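Local coordinates for protein D-aminopeptidase (Burkholderia sp. LK4, PDB 5TZB) that probably removes N-terminal beta-amino acid residues from peptides, as an Ntn-hydrolase beta-aminopeptidase of peptidase family S58, at residues C52-E57 and I63-T68; E147-D150 and D155-G158; G188-E193 and A364-L369. All blocks are in the same frame, centred on the assembly; numbering follows the deposited sequence.

Interaction 1: residues C52-E57 and I63-T68; sequences CTLNEE and IRTGVT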
loop_
_atom_site.group_PDB
_atom_site.type_symbol
_atom_site.label_atom_id
_atom_site.label_comp_id
_atom_site.label_asym_id
_atom_site.label_seq_id
_atom_site.Cartn_x
_atom_site.Cartn_y
_atom_site.Cartn_z
ATOM N N CYS C 52 -0.869 32.508 -8.670
ATOM C CA CYS C 52 -1.295 33.243 -9.861
ATOM C C CYS C 52 -2.801 33.075 -9.976
ATOM O O CYS C 52 -3.299 31.960 -10.088
ATOM C CB CYS C 52 -0.595 32.766 -11.131
ATOM S SG CYS C 52 -1.204 33.605 -12.620
ATOM N N THR C 53 -3.520 34.189 -9.898
ATOM C CA THR C 53 -4.977 34.182 -9.829
ATOM C C THR C 53 -5.609 34.649 -11.139
ATOM O O THR C 53 -5.256 35.710 -11.656
ATOM C CB THR C 53 -5.464 35.069 -8.666
ATOM O OG1 THR C 53 -4.879 34.590 -7.450
ATOM C CG2 THR C 53 -6.999 35.046 -8.545
ATOM N N LEU C 54 -6.498 33.830 -11.696
ATOM C CA LEU C 54 -7.195 34.175 -12.932
ATOM C C LEU C 54 -8.658 34.468 -12.664
ATOM O O LEU C 54 -9.405 33.595 -12.226
ATOM C CB LEU C 54 -7.085 33.044 -13.950
ATOM C CG LEU C 54 -5.652 32.667 -14.319
ATOM C CD1 LEU C 54 -5.650 31.557 -15.362
ATOM C CD2 LEU C 54 -4.873 33.905 -14.792
ATOM N N ASN C 55 -9.079 35.692 -12.930
ATOM C CA ASN C 55 -10.478 36.023 -12.777
ATOM C C ASN C 55 -10.869 36.890 -13.974
ATOM O O ASN C 55 -10.397 38.020 -14.119
ATOM C CB ASN C 55 -10.708 36.731 -11.437
ATOM C CG ASN C 55 -12.142 37.206 -11.245
ATOM O OD1 ASN C 55 -12.970 37.174 -12.165
ATOM N ND2 ASN C 55 -12.440 37.663 -10.035
ATOM N N GLU C 56 -11.748 36.359 -14.822
ATOM C CA GLU C 56 -12.170 37.060 -16.024
ATOM C C GLU C 56 -13.612 36.693 -16.311
ATOM O O GLU C 56 -13.940 35.517 -16.465
ATOM C CB GLU C 56 -11.276 36.694 -17.218
ATOM C CG GLU C 56 -9.861 37.244 -17.130
ATOM C CD GLU C 56 -9.714 38.619 -17.746
ATOM O OE1 GLU C 56 -10.404 38.902 -18.751
ATOM O OE2 GLU C 56 -8.903 39.417 -17.220
ATOM N N GLU C 57 -14.468 37.709 -16.386
ATOM C CA GLU C 57 -15.889 37.499 -16.629
ATOM C C GLU C 57 -16.128 37.278 -18.117
ATOM O O GLU C 57 -15.774 38.127 -18.932
ATOM C CB GLU C 57 -16.686 38.712 -16.132
ATOM C CG GLU C 57 -18.175 38.673 -16.434
ATOM C CD GLU C 57 -18.936 37.765 -15.495
ATOM O OE1 GLU C 57 -18.358 37.360 -14.460
ATOM O OE2 GLU C 57 -20.111 37.456 -15.794
ATOM N N ILE C 63 -13.475 32.608 -16.368
ATOM C CA ILE C 63 -12.302 31.984 -15.790
ATOM C C ILE C 63 -12.252 32.285 -14.299
ATOM O O ILE C 63 -12.205 33.451 -13.903
ATOM C CB ILE C 63 -11.020 32.472 -16.462
ATOM C CG1 ILE C 63 -11.111 32.275 -17.976
ATOM C CG2 ILE C 63 -9.820 31.731 -15.905
ATOM C CD1 ILE C 63 -9.942 32.895 -18.750
ATOM N N ARG C 64 -12.308 31.245 -13.474
ATOM C CA ARG C 64 -12.141 31.420 -12.034
ATOM C C ARG C 64 -11.231 30.308 -11.554
ATOM O O ARG C 64 -11.691 29.321 -10.987
ATOM C CB ARG C 64 -13.492 31.368 -11.305
ATOM C CG ARG C 64 -14.425 32.492 -11.719
ATOM C CD ARG C 64 -13.915 33.867 -11.304
ATOM N NE ARG C 64 -14.826 34.920 -11.757
ATOM C CZ ARG C 64 -15.895 35.324 -11.083
ATOM N NH1 ARG C 64 -16.171 34.773 -9.911
ATOM N NH2 ARG C 64 -16.676 36.284 -11.569
ATOM N N THR C 65 -9.934 30.472 -11.786
ATOM C CA THR C 65 -8.985 29.409 -11.518
ATOM C C THR C 65 -7.582 29.983 -11.380
ATOM O O THR C 65 -7.411 31.194 -11.280
ATOM C CB THR C 65 -9.009 28.334 -12.643
ATOM O OG1 THR C 65 -8.273 27.181 -12.231
ATOM C CG2 THR C 65 -8.428 28.878 -13.939
ATOM N N GLY C 66 -6.581 29.111 -11.367
ATOM C CA GLY C 66 -5.211 29.560 -11.258
ATOM C C GLY C 66 -4.280 28.462 -10.797
ATOM O O GLY C 66 -4.584 27.272 -10.895
ATOM N N VAL C 67 -3.128 28.871 -10.285
ATOM C CA VAL C 67 -2.150 27.917 -9.837
ATOM C C VAL C 67 -1.420 28.465 -8.606
ATOM O O VAL C 67 -1.124 29.659 -8.522
ATOM C CB VAL C 67 -1.165 27.551 -10.998
ATOM C CG1 VAL C 67 -0.640 28.787 -11.673
ATOM C CG2 VAL C 67 -0.026 26.675 -10.512
ATOM N N THR C 68 -1.176 27.582 -7.638
ATOM C CA THR C 68 -0.370 27.898 -6.464
ATOM C C THR C 68 0.891 27.055 -6.469
ATOM O O THR C 68 0.834 25.863 -6.783
ATOM C CB THR C 68 -1.139 27.636 -5.164
ATOM O OG1 THR C 68 -2.257 28.524 -5.094
ATOM C CG2 THR C 68 -0.244 27.863 -3.950
#

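Interaction 2: residues E147-D150 and D155-G158; sequences ETYD and DIWG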
loop_
_atom_site.group_PDB
_atom_site.type_symbol
_atom_site.label_atom_id
_atom_site.label_comp_id
_atom_site.label_asym_id
_atom_site.label_seq_id
_atom_site.Cartn_x
_atom_site.Cartn_y
_atom_site.Cartn_z
ATOM N N GLU C 147 -4.522 18.706 -7.507
ATOM C CA GLU C 147 -5.654 19.454 -8.025
ATOM C C GLU C 147 -6.929 19.295 -7.212
ATOM O O GLU C 147 -7.078 18.334 -6.459
ATOM C CB GLU C 147 -5.946 19.033 -9.472
ATOM C CG GLU C 147 -6.239 17.543 -9.663
ATOM C CD GLU C 147 -7.665 17.132 -9.251
ATOM O OE1 GLU C 147 -8.585 17.985 -9.260
ATOM O OE2 GLU C 147 -7.859 15.940 -8.927
ATOM N N THR C 148 -7.841 20.247 -7.382
ATOM C CA THR C 148 -9.242 20.059 -7.010
ATOM C C THR C 148 -10.113 20.616 -8.161
ATOM O O THR C 148 -9.609 21.291 -9.063
ATOM C CB THR C 148 -9.576 20.732 -5.660
ATOM O OG1 THR C 148 -9.258 22.122 -5.736
ATOM C CG2 THR C 148 -8.753 20.098 -4.513
ATOM N N TYR C 149 -11.410 20.334 -8.130
ATOM C CA TYR C 149 -12.298 20.591 -9.269
ATOM C C TYR C 149 -13.139 21.877 -9.124
ATOM O O TYR C 149 -14.055 21.931 -8.301
ATOM C CB TYR C 149 -13.196 19.363 -9.456
ATOM C CG TYR C 149 -14.281 19.482 -10.495
ATOM C CD1 TYR C 149 -14.017 19.275 -11.842
ATOM C CD2 TYR C 149 -15.593 19.771 -10.119
ATOM C CE1 TYR C 149 -15.035 19.381 -12.803
ATOM C CE2 TYR C 149 -16.611 19.875 -11.061
ATOM C CZ TYR C 149 -16.327 19.676 -12.401
ATOM O OH TYR C 149 -17.346 19.787 -13.328
ATOM N N ASP C 150 -12.840 22.896 -9.933
ATOM C CA ASP C 150 -13.584 24.157 -9.896
ATOM C C ASP C 150 -14.600 24.274 -11.038
ATOM O O ASP C 150 -14.854 25.360 -11.532
ATOM C CB ASP C 150 -12.634 25.372 -9.939
ATOM C CG ASP C 150 -11.633 25.329 -11.109
ATOM O OD1 ASP C 150 -11.862 24.621 -12.106
ATOM O OD2 ASP C 150 -10.613 26.045 -11.041
ATOM N N ASP C 155 -14.641 27.777 -15.986
ATOM C CA ASP C 155 -14.741 27.076 -17.261
ATOM C C ASP C 155 -13.631 26.026 -17.326
ATOM O O ASP C 155 -12.607 26.216 -17.981
ATOM C CB ASP C 155 -14.639 28.079 -18.418
ATOM C CG ASP C 155 -14.694 27.417 -19.787
ATOM O OD1 ASP C 155 -15.276 26.317 -19.910
ATOM O OD2 ASP C 155 -14.160 28.013 -20.745
ATOM N N ILE C 156 -13.845 24.907 -16.646
ATOM C CA ILE C 156 -12.762 23.960 -16.428
ATOM C C ILE C 156 -12.404 23.201 -17.708
ATOM O O ILE C 156 -11.277 22.718 -17.848
ATOM C CB ILE C 156 -13.098 22.959 -15.292
ATOM C CG1 ILE C 156 -11.814 22.303 -14.768
ATOM C CG2 ILE C 156 -14.145 21.920 -15.746
ATOM C CD1 ILE C 156 -11.999 21.404 -13.547
ATOM N N TRP C 157 -13.353 23.109 -18.640
ATOM C CA TRP C 157 -13.093 22.468 -19.925
ATOM C C TRP C 157 -12.308 23.391 -20.846
ATOM O O TRP C 157 -11.719 22.948 -21.828
ATOM C CB TRP C 157 -14.404 22.041 -20.586
ATOM C CG TRP C 157 -14.996 20.814 -19.969
ATOM C CD1 TRP C 157 -16.076 20.757 -19.127
ATOM C CD2 TRP C 157 -14.547 19.459 -20.140
ATOM N NE1 TRP C 157 -16.320 19.449 -18.759
ATOM C CE2 TRP C 157 -15.395 18.637 -19.361
ATOM C CE3 TRP C 157 -13.510 18.866 -20.868
ATOM C CZ2 TRP C 157 -15.245 17.250 -19.305
ATOM C CZ3 TRP C 157 -13.356 17.496 -20.805
ATOM C CH2 TRP C 157 -14.222 16.698 -20.027
ATOM N N GLY C 158 -12.283 24.673 -20.501
ATOM C CA GLY C 158 -11.594 25.672 -21.292
ATOM C C GLY C 158 -10.082 25.590 -21.165
ATOM O O GLY C 158 -9.368 26.158 -21.991
#

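Interaction 3: residues G188-E193 and A364-L369; sequences GMICHE and ARVEGL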
loop_
_atom_site.group_PDB
_atom_site.type_symbol
_atom_site.label_atom_id
_atom_site.label_comp_id
_atom_site.label_asym_id
_atom_site.label_seq_id
_atom_site.Cartn_x
_atom_site.Cartn_y
_atom_site.Cartn_z
ATOM N N GLY C 188 -11.455 29.292 -7.682
ATOM C CA GLY C 188 -12.833 28.926 -7.948
ATOM C C GLY C 188 -13.397 27.815 -7.083
ATOM O O GLY C 188 -14.410 27.207 -7.438
ATOM N N MET C 189 -12.779 27.574 -5.930
ATOM C CA MET C 189 -13.148 26.437 -5.097
ATOM C C MET C 189 -14.255 26.729 -4.076
ATOM O O MET C 189 -14.506 27.874 -3.688
ATOM C CB MET C 189 -11.903 25.904 -4.382
ATOM C CG MET C 189 -10.806 25.465 -5.354
ATOM S SD MET C 189 -11.440 24.296 -6.584
ATOM C CE MET C 189 -10.091 24.283 -7.769
ATOM N N ILE C 190 -14.912 25.657 -3.661
ATOM C CA ILE C 190 -16.079 25.702 -2.792
ATOM C C ILE C 190 -15.912 24.681 -1.670
ATOM O O ILE C 190 -15.599 23.521 -1.928
ATOM C CB ILE C 190 -17.355 25.409 -3.597
ATOM C CG1 ILE C 190 -17.579 26.506 -4.644
ATOM C CG2 ILE C 190 -18.554 25.240 -2.680
ATOM C CD1 ILE C 190 -18.712 26.212 -5.628
ATOM N N CYS C 191 -16.099 25.113 -0.429
ATOM C CA CYS C 191 -15.882 24.245 0.727
ATOM C C CYS C 191 -17.058 24.323 1.699
ATOM O O CYS C 191 -17.495 25.409 2.082
ATOM C CB CYS C 191 -14.573 24.610 1.427
ATOM S SG CYS C 191 -14.164 23.580 2.858
ATOM N N HIS C 192 -17.584 23.162 2.073
ATOM C CA HIS C 192 -18.785 23.084 2.900
ATOM C C HIS C 192 -19.909 23.988 2.377
ATOM O O HIS C 192 -20.646 24.612 3.148
ATOM C CB HIS C 192 -18.448 23.400 4.361
ATOM C CG HIS C 192 -17.715 22.285 5.047
ATOM N ND1 HIS C 192 -18.337 21.110 5.418
ATOM C CD2 HIS C 192 -16.420 22.161 5.427
ATOM C CE1 HIS C 192 -17.455 20.312 6.000
ATOM N NE2 HIS C 192 -16.287 20.929 6.024
ATOM N N GLU C 193 -20.003 24.057 1.048
ATOM C CA GLU C 193 -21.031 24.823 0.355
ATOM C C GLU C 193 -20.948 26.312 0.701
ATOM O O GLU C 193 -21.937 27.040 0.605
ATOM C CB GLU C 193 -22.413 24.244 0.665
ATOM C CG GLU C 193 -22.482 22.764 0.335
ATOM C CD GLU C 193 -23.836 22.143 0.612
ATOM O OE1 GLU C 193 -23.899 21.145 1.373
ATOM O OE2 GLU C 193 -24.826 22.633 0.046
ATOM N N ALA C 364 -23.774 30.430 -11.173
ATOM C CA ALA C 364 -23.748 29.853 -9.838
ATOM C C ALA C 364 -23.271 30.901 -8.836
ATOM O O ALA C 364 -22.423 31.743 -9.150
ATOM C CB ALA C 364 -22.855 28.615 -9.803
ATOM N N ARG C 365 -23.839 30.864 -7.637
ATOM C CA ARG C 365 -23.453 31.797 -6.590
ATOM C C ARG C 365 -23.048 31.045 -5.335
ATOM O O ARG C 365 -23.743 30.125 -4.892
ATOM C CB ARG C 365 -24.596 32.772 -6.275
ATOM N N VAL C 366 -21.911 31.425 -4.772
ATOM C CA VAL C 366 -21.502 30.853 -3.508
ATOM C C VAL C 366 -21.205 32.020 -2.560
ATOM O O VAL C 366 -20.682 33.063 -2.973
ATOM C CB VAL C 366 -20.280 29.906 -3.664
ATOM C CG1 VAL C 366 -19.023 30.677 -4.048
ATOM C CG2 VAL C 366 -20.041 29.107 -2.391
ATOM N N GLU C 367 -21.595 31.863 -1.302
ATOM C CA GLU C 367 -21.353 32.889 -0.296
ATOM C C GLU C 367 -20.097 32.555 0.487
ATOM O O GLU C 367 -19.806 31.381 0.731
ATOM C CB GLU C 367 -22.533 33.009 0.669
ATOM C CG GLU C 367 -23.770 33.642 0.073
ATOM C CD GLU C 367 -24.871 33.854 1.103
ATOM O OE1 GLU C 367 -24.548 34.188 2.263
ATOM O OE2 GLU C 367 -26.060 33.712 0.740
ATOM N N GLY C 368 -19.342 33.584 0.853
ATOM C CA GLY C 368 -18.292 33.420 1.837
ATOM C C GLY C 368 -18.983 33.123 3.155
ATOM O O GLY C 368 -20.075 33.636 3.409
ATOM N N LEU C 369 -18.359 32.288 3.979
ATOM C CA LEU C 369 -18.903 31.927 5.284
ATOM C C LEU C 369 -19.268 33.176 6.104
ATOM O O LEU C 369 -20.368 33.279 6.651
ATOM C CB LEU C 369 -17.901 31.058 6.035
ATOM C CG LEU C 369 -18.174 30.729 7.501
ATOM C CD1 LEU C 369 -19.516 30.034 7.698
ATOM C CD2 LEU C 369 -17.027 29.885 8.026
HETATM O O HOH W 1 -22.827 29.600 -0.468
#

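Interaction 1: residues C52-E57 and I63-T68
L54 and I63 press together on one face of a beta hairpin in which strand 48-56 runs antiparallel to strand 63-71, the first of them at the outer edge of its sheet within the chain. CB of L54 sits 3.6 Å from CG2 of I63, the branch that a chi1 of -54° holds anti to the I63 backbone N. L54 CD1 runs beside T65 CG2. Further along this face CB of C52 packs against CG1 of V67 at 4.0 Å, and H165 and R168 of helix 163-172 come down on C52, with H165 reaching L54 as well. The tight packing is confined to these residues; E56, on the same face at the hairpin end, leads off to solvent. Between the strands, six backbone hydrogen bonds link the pairs C52-V67, L54-T65 and E56-I63; L54 N to T65 O is the shortest at 2.8 Å. The T65 hydroxyl is taken up by N115.

The face carrying N55 and R64 is looser and, around N55, exposed to solvent. Here the N55 and R64 side chains run abreast, the amide of N55 turned 49° from the guanidinium, with OD1 2.9 Å from R64 NE and ND2 above one face of the guanidinium, toward its rim. E57, just past the strand, bends at chi2 to bring OE1 within 3.5 Å of R64 NH2, a long salt bridge. The same nitrogen makes a weak hydrogen bond to E360 O. Toward the other end G66 presents no side chain to this face, and its CA approaches C52 O to 3.3 Å in a CA-H...O contact.

Interaction 2: residues E147-D150 and D155-G158
The Y149 ring and the D150 carboxylate are the two flat groups that receive I156. At the tyrosine, the methyl CD1 of I156 comes in obliquely, 3.4 Å from Y149 CD1. The second branch, CG2, is 4.0 Å from Y149 CE1. The two side chains cross at about a right angle. W140 of the second subunit also meets this ring, with the planes at about 45°, and V138 of that subunit packs on it. At the carboxylate, I156 CG1 and CD1 both lie 3.5 Å from D150 OD1. That oxygen is hydrogen-bonded to N154, and OD2 takes T65 OG1, so polar partners hold both oxygens of a buried carboxylate that I156 touches at OD1.

In the fold, Y149 and D150 follow on from strand 144-148 of the mixed sheet, and the chain comes back through a beta turn at D155-G158, closed by G158 N to D155 O at 3.0 Å. I156 stands at its second position, directed at the 147-150 segment. Its CG1 is anti to the backbone N (chi1 -161°) and the chain stays extended at chi2 (174°), which together send CD1 into the corner between ring and carboxylate, and N115 of strand 111-115 touches the same side chain.

Interaction 3: residues G188-E193 and A364-L369
I190 and V366 bring two small beta hairpins together: strand 190-191 turns through H192 and E193 into strand 194-195, and strand 364-366 pairs with strand 359-361. H192 and E193 both have positive phi, close to a type I' turn.

The apolar part centres on one methyl pair. CG2 of I190 and CG2 of V366 are 4.2 Å apart, in ordinary van der Waals contact, and the two side chains run antiparallel past one another. Each of these methyls is anti to its own backbone N; in V366, chi1 of 68° puts the other methyl, CG1, between the N and the carbonyl carbon and lets CG2 do the touching. The same V366 CG2 lies 4.1 Å from the carbonyl oxygen of E193, at the turn. V366 points toward the 188-193 segment and also packs on K195, on the second strand of that hairpin. Both I190 and V366 are buried, while E193 and E367 beside them are partly exposed.

The charged side chains find their partners outside the two segments. E193 OE2 bonds S244, and E367 OE1 forms a salt bridge to R373.

Backbone polar contacts supply the rest. E367 is joined by a backbone hydrogen bond to K195, which ties the 364-369 segment to the first hairpin, and the carbonyl oxygen of E193 has R225 NH2 as a hydrogen-bond donor. A water adds to that grip: it donates to E193 O at 2.9 Å and accepts from E367 N at 2.7 Å.

Interaction 1 is the broadest contact and the one bonded strand to strand, reaching from buried residues beside helix 163-172 to an exposed charged end. Interactions 2 and 3 are smaller, buried and joined by side-chain packing, without a direct hydrogen bond across either pair of segments; a water bridges interaction 3. Interactions 1 and 2 reach the same five-stranded sheet and meet at T65 and D150. Interaction 3 links two separate hairpins, yet M189 connects it to interaction 2, its methyl CE packing on T148 and D150, and G188 lies against R64 of interaction 1. Of the three, only interaction 2 is touched by a neighbouring subunit.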